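Local coordinates for protein serine protease inhibitor (Schistosoma haematobium, PDB 3STO) that probably inhibits serine endopeptidases with a serpin fold, in a parasitic trematode, at residues 21-24 and 25-29; 32-35 and 36-39; 60-63 and 64-68; 305-308 and 309-313. All coordinates share one frame; numbering follows the deposited sequence.

Interaction 1: 21-24 and 25-29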
loop_
_atom_site.group_PDB
_atom_site.type_symbol
_atom_site.label_atom_id
_atom_site.label_comp_id
_atom_site.label_asym_id
_atom_site.label_seq_id
_atom_site.Cartn_x
_atom_site.Cartn_y
_atom_site.Cartn_z
ATOM N N ALA A 21 -0.729 -3.676 14.368
ATOM C CA ALA A 21 -1.681 -2.836 15.108
ATOM C C ALA A 21 -1.966 -1.547 14.345
ATOM O O ALA A 21 -3.124 -1.169 14.141
ATOM C CB ALA A 21 -1.124 -2.508 16.468
ATOM N N PHE A 22 -0.900 -0.879 13.923
ATOM C CA PHE A 22 -1.040 0.290 13.074
ATOM C C PHE A 22 -1.881 -0.071 11.845
ATOM O O PHE A 22 -2.882 0.558 11.541
ATOM C CB PHE A 22 0.336 0.791 12.615
ATOM C CG PHE A 22 0.249 1.925 11.643
ATOM C CD1 PHE A 22 -0.055 3.214 12.081
ATOM C CD2 PHE A 22 0.395 1.701 10.279
ATOM C CE1 PHE A 22 -0.180 4.261 11.178
ATOM C CE2 PHE A 22 0.272 2.741 9.358
ATOM C CZ PHE A 22 -0.001 4.031 9.808
ATOM N N THR A 23 -1.439 -1.097 11.135
ATOM C CA THR A 23 -2.078 -1.521 9.898
ATOM C C THR A 23 -3.588 -1.697 10.039
ATOM O O THR A 23 -4.339 -1.205 9.222
ATOM C CB THR A 23 -1.422 -2.792 9.336
ATOM O OG1 THR A 23 -0.109 -2.456 8.853
ATOM C CG2 THR A 23 -2.234 -3.284 8.194
ATOM N N HIS A 24 -4.017 -2.341 11.111
ATOM C CA HIS A 24 -5.437 -2.521 11.386
ATOM C C HIS A 24 -6.176 -1.201 11.627
ATOM O O HIS A 24 -7.242 -0.982 11.069
ATOM C CB HIS A 24 -5.653 -3.487 12.571
ATOM C CG HIS A 24 -7.090 -3.854 12.789
ATOM N ND1 HIS A 24 -7.550 -4.405 13.966
ATOM C CD2 HIS A 24 -8.170 -3.746 11.967
ATOM C CE1 HIS A 24 -8.853 -4.633 13.861
ATOM N NE2 HIS A 24 -9.252 -4.235 12.663
ATOM N N ALA A 25 -5.584 -0.317 12.430
ATOM C CA ALA A 25 -6.200 0.957 12.756
ATOM C C ALA A 25 -6.323 1.774 11.501
ATOM O O ALA A 25 -7.346 2.433 11.240
ATOM C CB ALA A 25 -5.356 1.723 13.801
ATOM N N TYR A 26 -5.262 1.745 10.716
ATOM C CA TYR A 26 -5.275 2.497 9.487
ATOM C C TYR A 26 -6.352 1.962 8.497
ATOM O O TYR A 26 -7.035 2.732 7.827
ATOM C CB TYR A 26 -3.890 2.499 8.873
ATOM C CG TYR A 26 -3.889 2.931 7.447
ATOM C CD1 TYR A 26 -4.031 4.281 7.121
ATOM C CD2 TYR A 26 -3.780 1.992 6.405
ATOM C CE1 TYR A 26 -4.043 4.709 5.794
ATOM C CE2 TYR A 26 -3.779 2.398 5.070
ATOM C CZ TYR A 26 -3.913 3.770 4.776
ATOM O OH TYR A 26 -3.908 4.228 3.482
ATOM N N LEU A 27 -6.509 0.648 8.417
ATOM C CA LEU A 27 -7.418 0.074 7.418
ATOM C C LEU A 27 -8.889 0.204 7.820
ATOM O O LEU A 27 -9.695 0.529 6.982
ATOM C CB LEU A 27 -7.036 -1.372 7.071
ATOM C CG LEU A 27 -5.791 -1.606 6.209
ATOM C CD1 LEU A 27 -5.441 -3.072 6.178
ATOM C CD2 LEU A 27 -5.964 -1.089 4.802
ATOM N N SER A 28 -9.226 0.024 9.101
ATOM C CA SER A 28 -10.615 0.226 9.531
ATOM C C SER A 28 -11.115 1.632 9.364
ATOM O O SER A 28 -12.308 1.847 9.350
ATOM C CB SER A 28 -10.879 -0.185 10.970
ATOM O OG SER A 28 -9.758 0.059 11.766
ATOM N N THR A 29 -10.226 2.592 9.208
ATOM C CA THR A 29 -10.688 3.958 9.105
ATOM C C THR A 29 -10.748 4.371 7.660
ATOM O O THR A 29 -11.752 4.885 7.191
ATOM C CB THR A 29 -9.793 4.947 9.892
ATOM O OG1 THR A 29 -9.875 4.637 11.292
ATOM C CG2 THR A 29 -10.269 6.394 9.642
#
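Helix 18-30, the first helix of this serpin, carries the contact, and Phe-22 and Tyr-26, one turn apart, meet on its buried side. Both rings start out anti to the backbone N (chi1 175° for Phe-22), and the two side chains pass each other at a slant. CB of Tyr-26 lies over one face of the Phe-22 ring, toward its rim, with CE2 of Phe-22 the nearest ring atom at 4.2 Å. The phenol reaches on to Thr-41, where its OH is hydrogen-bonded, while both side chains touch Ile-46 of helix 43-55; large aromatics therefore suit this face. Beside them, Thr-23 and Leu-27 run in the same direction, CG2 of the threonine 3.8 Å from CD1 of the leucine. Thr-23 turns its OG1 back to the carbonyl of His-19, which leaves its methyl to meet the leucine. Regular helical bonds tie the same pairs, Tyr-26 N to Phe-22 O at 2.8 Å and Leu-27 N to Thr-23 O at 3.0 Å. On the more exposed side Ser-28 adds a second grip: its OG donates to His-24 O at 2.8 Å, tilted 28° from the carbonyl plane, while its backbone N reaches the same oxygen at 3.0 Å, nearly straight. The His-24 ring carries its NE2 away to a hydrogen bond with Asn-276. One carbonyl oxygen thus takes two donors, and the short serine side chain satisfies its own hydroxyl within the helix, whereas the threonine and tyrosine hydroxyls are satisfied by neighbouring backbone and side chain.

Interaction 2: 32-35 and 36-39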
loop_
_atom_site.group_PDB
_atom_site.type_symbol
_atom_site.label_atom_id
_atom_site.label_comp_id
_atom_site.label_asym_id
_atom_site.label_seq_id
_atom_site.Cartn_x
_atom_site.Cartn_y
_atom_site.Cartn_z
ATOM N N ALA A 32 -13.588 3.011 5.215
ATOM C CA ALA A 32 -14.983 3.364 5.549
ATOM C C ALA A 32 -15.731 4.177 4.456
ATOM O O ALA A 32 -16.888 3.897 4.161
ATOM C CB ALA A 32 -15.047 4.086 6.914
ATOM N N ASP A 33 -15.047 5.145 3.844
ATOM C CA ASP A 33 -15.673 6.074 2.909
ATOM C C ASP A 33 -15.570 5.692 1.421
ATOM O O ASP A 33 -15.881 6.489 0.556
ATOM C CB ASP A 33 -15.103 7.490 3.156
ATOM C CG ASP A 33 -15.491 8.051 4.541
ATOM O OD1 ASP A 33 -16.563 7.687 5.088
ATOM O OD2 ASP A 33 -14.739 8.876 5.094
ATOM N N PHE A 34 -15.143 4.473 1.117
ATOM C CA PHE A 34 -14.934 4.087 -0.282
ATOM C C PHE A 34 -15.881 2.967 -0.713
ATOM O O PHE A 34 -15.607 2.241 -1.686
ATOM C CB PHE A 34 -13.456 3.721 -0.530
ATOM C CG PHE A 34 -12.533 4.871 -0.319
ATOM C CD1 PHE A 34 -12.296 5.780 -1.338
ATOM C CD2 PHE A 34 -11.960 5.092 0.909
ATOM C CE1 PHE A 34 -11.477 6.871 -1.144
ATOM C CE2 PHE A 34 -11.128 6.190 1.114
ATOM C CZ PHE A 34 -10.891 7.076 0.086
ATOM N N GLY A 35 -16.988 2.848 0.028
ATOM C CA GLY A 35 -18.043 1.888 -0.255
ATOM C C GLY A 35 -18.472 1.947 -1.709
ATOM O O GLY A 35 -18.974 0.986 -2.235
ATOM N N GLY A 36 -18.259 3.076 -2.376
ATOM C CA GLY A 36 -18.685 3.185 -3.759
ATOM C C GLY A 36 -17.591 3.367 -4.794
ATOM O O GLY A 36 -17.892 3.647 -5.949
ATOM N N ASP A 37 -16.325 3.213 -4.412
ATOM C CA ASP A 37 -15.254 3.380 -5.384
ATOM C C ASP A 37 -14.337 2.156 -5.491
ATOM O O ASP A 37 -14.345 1.280 -4.636
ATOM C CB ASP A 37 -14.407 4.611 -5.023
ATOM C CG ASP A 37 -15.235 5.872 -4.857
ATOM O OD1 ASP A 37 -16.053 6.180 -5.748
ATOM O OD2 ASP A 37 -15.064 6.566 -3.829
ATOM N N ASN A 38 -13.516 2.125 -6.530
ATOM C CA ASN A 38 -12.289 1.339 -6.436
ATOM C C ASN A 38 -11.433 1.859 -5.254
ATOM O O ASN A 38 -11.401 3.051 -4.951
ATOM C CB ASN A 38 -11.468 1.387 -7.722
ATOM C CG ASN A 38 -12.167 0.719 -8.921
ATOM O OD1 ASN A 38 -12.917 -0.259 -8.782
ATOM N ND2 ASN A 38 -11.885 1.244 -10.114
ATOM N N PHE A 39 -10.763 0.954 -4.567
ATOM C CA PHE A 39 -9.892 1.355 -3.492
ATOM C C PHE A 39 -8.548 0.633 -3.617
ATOM O O PHE A 39 -8.505 -0.542 -3.978
ATOM C CB PHE A 39 -10.533 1.058 -2.131
ATOM C CG PHE A 39 -9.631 1.343 -0.998
ATOM C CD1 PHE A 39 -9.461 2.657 -0.544
ATOM C CD2 PHE A 39 -8.897 0.313 -0.406
ATOM C CE1 PHE A 39 -8.578 2.956 0.533
ATOM C CE2 PHE A 39 -8.012 0.589 0.666
ATOM C CZ PHE A 39 -7.855 1.921 1.142
HETATM O O HOH W 1 -17.056 5.970 -2.098
#
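Phe-34 and Phe-39 pack together across a type I beta turn, Phe-34 to Asp-37, that links helix 18-30 to strand 39-41 of the serpin fold. The Phe-34 side chain begins at CB, 4.1 Å from CD1 of Phe-39. Its CG, placed anti to the carbonyl carbon (chi1 -63°), turns the ring toward that same atom. Further along, CD2 comes within 3.8 Å of Phe-39 CD1, which stands above one face of the Phe-34 ring and toward its rim. CE2 then meets CE1 of Phe-39 more loosely. The two ring planes meet at 46°, an oblique pairing. On the other branch CD1 is 3.8 Å from OD2 of Asp-37, a van der Waals neighbour whose carboxylate plane is steeply turned against the ring. Phenylalanine suits both positions: Phe-39 is buried as the strand begins, and Phe-34, partly exposed, also touches Leu-304 of strand 287-305. The turn closes through Asp-37 N to Phe-34 O, 3.0 Å and straight at hydrogen (171°), although the donor stands well above the carbonyl plane; Lys-398 NZ also binds this oxygen. Gly-35 and Gly-36 fill the two central, exposed positions of the turn. Asp-37 suits the end of the turn because its carboxylate accepts a hydrogen bond from a water that also bridges the backbone. That water donates to Asp-33 O and to Asp-37 OD2, the latter at 2.7 Å, and accepts from Gly-36 N.

Interaction 3: 60-63 and 64-68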
loop_
_atom_site.group_PDB
_atom_site.type_symbol
_atom_site.label_atom_id
_atom_site.label_comp_id
_atom_site.label_asym_id
_atom_site.label_seq_id
_atom_site.Cartn_x
_atom_site.Cartn_y
_atom_site.Cartn_z
ATOM N N GLN A 60 9.265 16.102 17.421
ATOM C CA GLN A 60 9.601 16.144 18.826
ATOM C C GLN A 60 8.388 16.404 19.684
ATOM O O GLN A 60 7.313 16.704 19.177
ATOM C CB GLN A 60 10.660 17.228 19.053
ATOM C CG GLN A 60 12.014 16.876 18.467
ATOM C CD GLN A 60 12.770 15.889 19.319
ATOM O OE1 GLN A 60 12.239 15.326 20.304
ATOM N NE2 GLN A 60 14.020 15.681 18.969
ATOM N N GLY A 61 8.595 16.374 20.989
ATOM C CA GLY A 61 7.535 16.640 21.928
ATOM C C GLY A 61 6.315 15.788 21.645
ATOM O O GLY A 61 6.422 14.603 21.366
ATOM N N ARG A 62 5.157 16.420 21.705
ATOM C CA ARG A 62 3.879 15.762 21.571
ATOM C C ARG A 62 3.620 15.303 20.101
ATOM O O ARG A 62 2.903 14.328 19.847
ATOM C CB ARG A 62 2.796 16.734 22.068
ATOM C CG ARG A 62 1.416 16.106 22.274
ATOM C CD ARG A 62 0.568 16.979 23.154
ATOM N NE ARG A 62 -0.758 17.171 22.590
ATOM C CZ ARG A 62 -1.152 18.278 21.975
ATOM N NH1 ARG A 62 -0.314 19.304 21.856
ATOM N NH2 ARG A 62 -2.385 18.358 21.484
ATOM N N THR A 63 4.231 15.998 19.147
ATOM C CA THR A 63 4.201 15.597 17.747
ATOM C C THR A 63 4.846 14.210 17.527
ATOM O O THR A 63 4.252 13.339 16.912
ATOM C CB THR A 63 4.896 16.649 16.872
ATOM O OG1 THR A 63 4.303 17.928 17.119
ATOM C CG2 THR A 63 4.772 16.309 15.403
ATOM N N GLY A 64 6.049 13.996 18.046
ATOM C CA GLY A 64 6.669 12.692 17.934
ATOM C C GLY A 64 5.965 11.644 18.783
ATOM O O GLY A 64 5.925 10.464 18.441
ATOM N N TYR A 65 5.412 12.077 19.903
ATOM C CA TYR A 65 4.766 11.169 20.833
ATOM C C TYR A 65 3.511 10.561 20.223
ATOM O O TYR A 65 3.269 9.358 20.358
ATOM C CB TYR A 65 4.429 11.889 22.138
ATOM C CG TYR A 65 3.758 11.031 23.191
ATOM C CD1 TYR A 65 4.298 9.843 23.561
ATOM C CD2 TYR A 65 2.594 11.432 23.814
ATOM C CE1 TYR A 65 3.711 9.050 24.480
ATOM C CE2 TYR A 65 1.995 10.646 24.763
ATOM C CZ TYR A 65 2.569 9.443 25.093
ATOM O OH TYR A 65 2.010 8.594 26.040
ATOM N N GLN A 66 2.708 11.402 19.575
ATOM C CA GLN A 66 1.505 10.944 18.884
ATOM C C GLN A 66 1.805 9.880 17.825
ATOM O O GLN A 66 1.146 8.851 17.769
ATOM C CB GLN A 66 0.805 12.136 18.224
ATOM C CG GLN A 66 0.090 12.959 19.250
ATOM C CD GLN A 66 -0.548 14.178 18.686
ATOM O OE1 GLN A 66 -0.399 14.520 17.486
ATOM N NE2 GLN A 66 -1.266 14.879 19.556
ATOM N N ILE A 67 2.814 10.157 17.000
ATOM C CA ILE A 67 3.344 9.210 16.056
ATOM C C ILE A 67 3.679 7.875 16.714
ATOM O O ILE A 67 3.255 6.840 16.248
ATOM C CB ILE A 67 4.563 9.796 15.326
ATOM C CG1 ILE A 67 4.119 11.000 14.486
ATOM C CG2 ILE A 67 5.224 8.737 14.449
ATOM C CD1 ILE A 67 5.223 11.588 13.605
ATOM N N GLY A 68 4.425 7.899 17.803
ATOM C CA GLY A 68 4.782 6.672 18.482
ATOM C C GLY A 68 3.604 5.891 19.042
ATOM O O GLY A 68 3.589 4.652 18.991
HETATM O O HOH W 2 1.575 14.356 15.480
#
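Arg-62 and Gln-66 cross one turn apart at the start of helix 61-70, and both send their polar ends to the segment that follows helix 307-312. NE of the arginine is 3.8 Å from NE2 of the glutamine, a contact between two nitrogens with guanidinium and amide planes almost perpendicular (81°). What holds them lies beyond the pair: Arg-62 NH1 forms a salt bridge with Asp-317, and Gln-66 OE1 accepts from the backbone N of both Val-316 and Asp-317. A water adds to this acceptor, donating to Gln-66 OE1 at 2.8 Å and to Thr-63 O at 3.2 Å. Glutamine fits here because its chain, extended beyond CG, carries the amide oxygen out to these donors while CG lies 3.2 Å from Arg-62 O. That carbonyl in turn accepts from Gln-66 N at 2.9 Å. The first turn is completed by Gly-64 N to Gln-60 O, met from well above the carbonyl plane, and by Tyr-65 N, which lies in the plane of the Gly-61 carbonyl it donates to. Thr-63 O receives only a weak bond from Ile-67 N, at 3.5 Å, besides the water. The hydroxyl of Thr-63 accepts from Asp-325 N, so this buried residue is not left with a polar group lacking a partner. Gly-61 has positive phi (52°), a backbone shape that glycine adopts readily. On the helix's buried side Ile-67, a branched apolar residue, packs against Leu-50 and Leu-54 of helix 43-55 and Met-89 of helix 82-101.

Interaction 4: 305-308 and 309-313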
loop_
_atom_site.group_PDB
_atom_site.type_symbol
_atom_site.label_atom_id
_atom_site.label_comp_id
_atom_site.label_asym_id
_atom_site.label_seq_id
_atom_site.Cartn_x
_atom_site.Cartn_y
_atom_site.Cartn_z
ATOM N N ASP A 305 -5.208 11.187 0.014
ATOM C CA ASP A 305 -4.906 12.199 1.032
ATOM C C ASP A 305 -5.083 11.494 2.354
ATOM O O ASP A 305 -6.198 11.137 2.727
ATOM C CB ASP A 305 -5.878 13.383 0.938
ATOM C CG ASP A 305 -5.867 14.277 2.200
ATOM O OD1 ASP A 305 -4.885 14.241 2.993
ATOM O OD2 ASP A 305 -6.849 15.036 2.403
ATOM N N LEU A 306 -3.985 11.277 3.064
ATOM C CA LEU A 306 -4.060 10.533 4.314
ATOM C C LEU A 306 -4.206 11.392 5.566
ATOM O O LEU A 306 -4.373 10.861 6.685
ATOM C CB LEU A 306 -2.851 9.613 4.431
ATOM C CG LEU A 306 -2.901 8.724 3.200
ATOM C CD1 LEU A 306 -1.586 8.094 2.950
ATOM C CD2 LEU A 306 -3.993 7.712 3.392
ATOM N N VAL A 307 -4.175 12.710 5.400
ATOM C CA VAL A 307 -4.201 13.578 6.584
ATOM C C VAL A 307 -5.416 13.326 7.507
ATOM O O VAL A 307 -5.232 13.128 8.697
ATOM C CB VAL A 307 -4.026 15.073 6.223
ATOM C CG1 VAL A 307 -4.318 15.939 7.438
ATOM C CG2 VAL A 307 -2.628 15.326 5.682
ATOM N N PRO A 308 -6.660 13.280 6.944
ATOM C CA PRO A 308 -7.857 13.035 7.774
ATOM C C PRO A 308 -7.842 11.684 8.499
ATOM O O PRO A 308 -8.132 11.623 9.700
ATOM C CB PRO A 308 -9.007 13.097 6.763
ATOM C CG PRO A 308 -8.467 13.946 5.624
ATOM C CD PRO A 308 -7.019 13.590 5.542
ATOM N N THR A 309 -7.497 10.617 7.788
ATOM C CA THR A 309 -7.390 9.295 8.409
ATOM C C THR A 309 -6.357 9.274 9.517
ATOM O O THR A 309 -6.614 8.719 10.582
ATOM C CB THR A 309 -6.965 8.205 7.382
ATOM O OG1 THR A 309 -7.893 8.170 6.297
ATOM C CG2 THR A 309 -6.903 6.838 8.045
ATOM N N LEU A 310 -5.184 9.853 9.238
ATOM C CA LEU A 310 -4.109 9.980 10.242
ATOM C C LEU A 310 -4.501 10.824 11.466
ATOM O O LEU A 310 -4.163 10.480 12.591
ATOM C CB LEU A 310 -2.806 10.515 9.619
ATOM C CG LEU A 310 -2.108 9.557 8.644
ATOM C CD1 LEU A 310 -0.977 10.243 7.936
ATOM C CD2 LEU A 310 -1.610 8.323 9.366
ATOM N N LYS A 311 -5.234 11.908 11.242
ATOM C CA LYS A 311 -5.785 12.665 12.355
ATOM C C LYS A 311 -6.677 11.771 13.164
ATOM O O LYS A 311 -6.542 11.651 14.402
ATOM C CB LYS A 311 -6.583 13.870 11.863
ATOM C CG LYS A 311 -5.735 15.082 11.559
ATOM C CD LYS A 311 -6.499 16.113 10.769
ATOM C CE LYS A 311 -5.710 17.376 10.698
ATOM N NZ LYS A 311 -6.285 18.328 9.697
ATOM N N SER A 312 -7.603 11.142 12.458
ATOM C CA SER A 312 -8.535 10.204 13.074
ATOM C C SER A 312 -7.889 9.083 13.910
ATOM O O SER A 312 -8.476 8.639 14.886
ATOM C CB SER A 312 -9.425 9.587 12.008
ATOM O OG SER A 312 -10.152 8.521 12.576
ATOM N N ILE A 313 -6.687 8.625 13.552
ATOM C CA ILE A 313 -6.070 7.561 14.330
ATOM C C ILE A 313 -5.019 8.051 15.311
ATOM O O ILE A 313 -4.290 7.240 15.899
ATOM C CB ILE A 313 -5.508 6.361 13.454
ATOM C CG1 ILE A 313 -4.313 6.777 12.597
ATOM C CG2 ILE A 313 -6.601 5.740 12.565
ATOM C CD1 ILE A 313 -3.884 5.666 11.654
#
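Leu-306 and Leu-310 make a local apolar contact at the start of the short helix 307-312, which follows strand 287-305 directly in the serpin fold. CB of Leu-306 is 4.0 Å from CD1 of Leu-310, and Leu-310 N bonds to Leu-306 O at 2.9 Å. Leucines belong here because this side is buried, both of them touching Phe-340 of strand 339-348 and Ile-46 of helix 43-55. Asp-305, just ahead of the helix, caps its first turn: OD1 accepts from Val-307 N at 2.9 Å, approached from above the carboxylate plane. Pro-308 suits the first turn, where a residue can lack an N-H without costing a helical bond, and its carbonyl accepts from Ser-312 N at 2.8 Å. On the outer side, Lys-311 carries its extended aliphatic chain across Val-307, with which it also shares a backbone bond, its N reaching Val-307 O. With CG anti to the carbonyl carbon (chi1 -84°) and the chain extended from there, the lysine crosses the valine at a slant. Both also touch Phe-319. CE of Lys-311 ends up 3.8 Å from CG1 of Val-307.

In the fold
Along the chain the order is interaction 1, 2, 3 and 4, all within the serpin family region of the chain. Interactions 1 and 2 adjoin in sequence, their centres about 16 Å apart, as helix 18-30 gives way to the turn before strand 39-41. Interaction 4, far later in sequence, lies about 11 Å from interaction 1 between centres and touches it: Tyr-26 packs on Leu-306, and Thr-29 on Ser-312 and Ile-313. Interaction 3 touches none of the others, yet helix 43-55 receives side chains from interactions 1, 3 and 4. Thr-70, late in helix 61-70, also bonds to Ile-313 O. The helices at 18-30, 61-70 and 307-312 are thus joined around one shared helix.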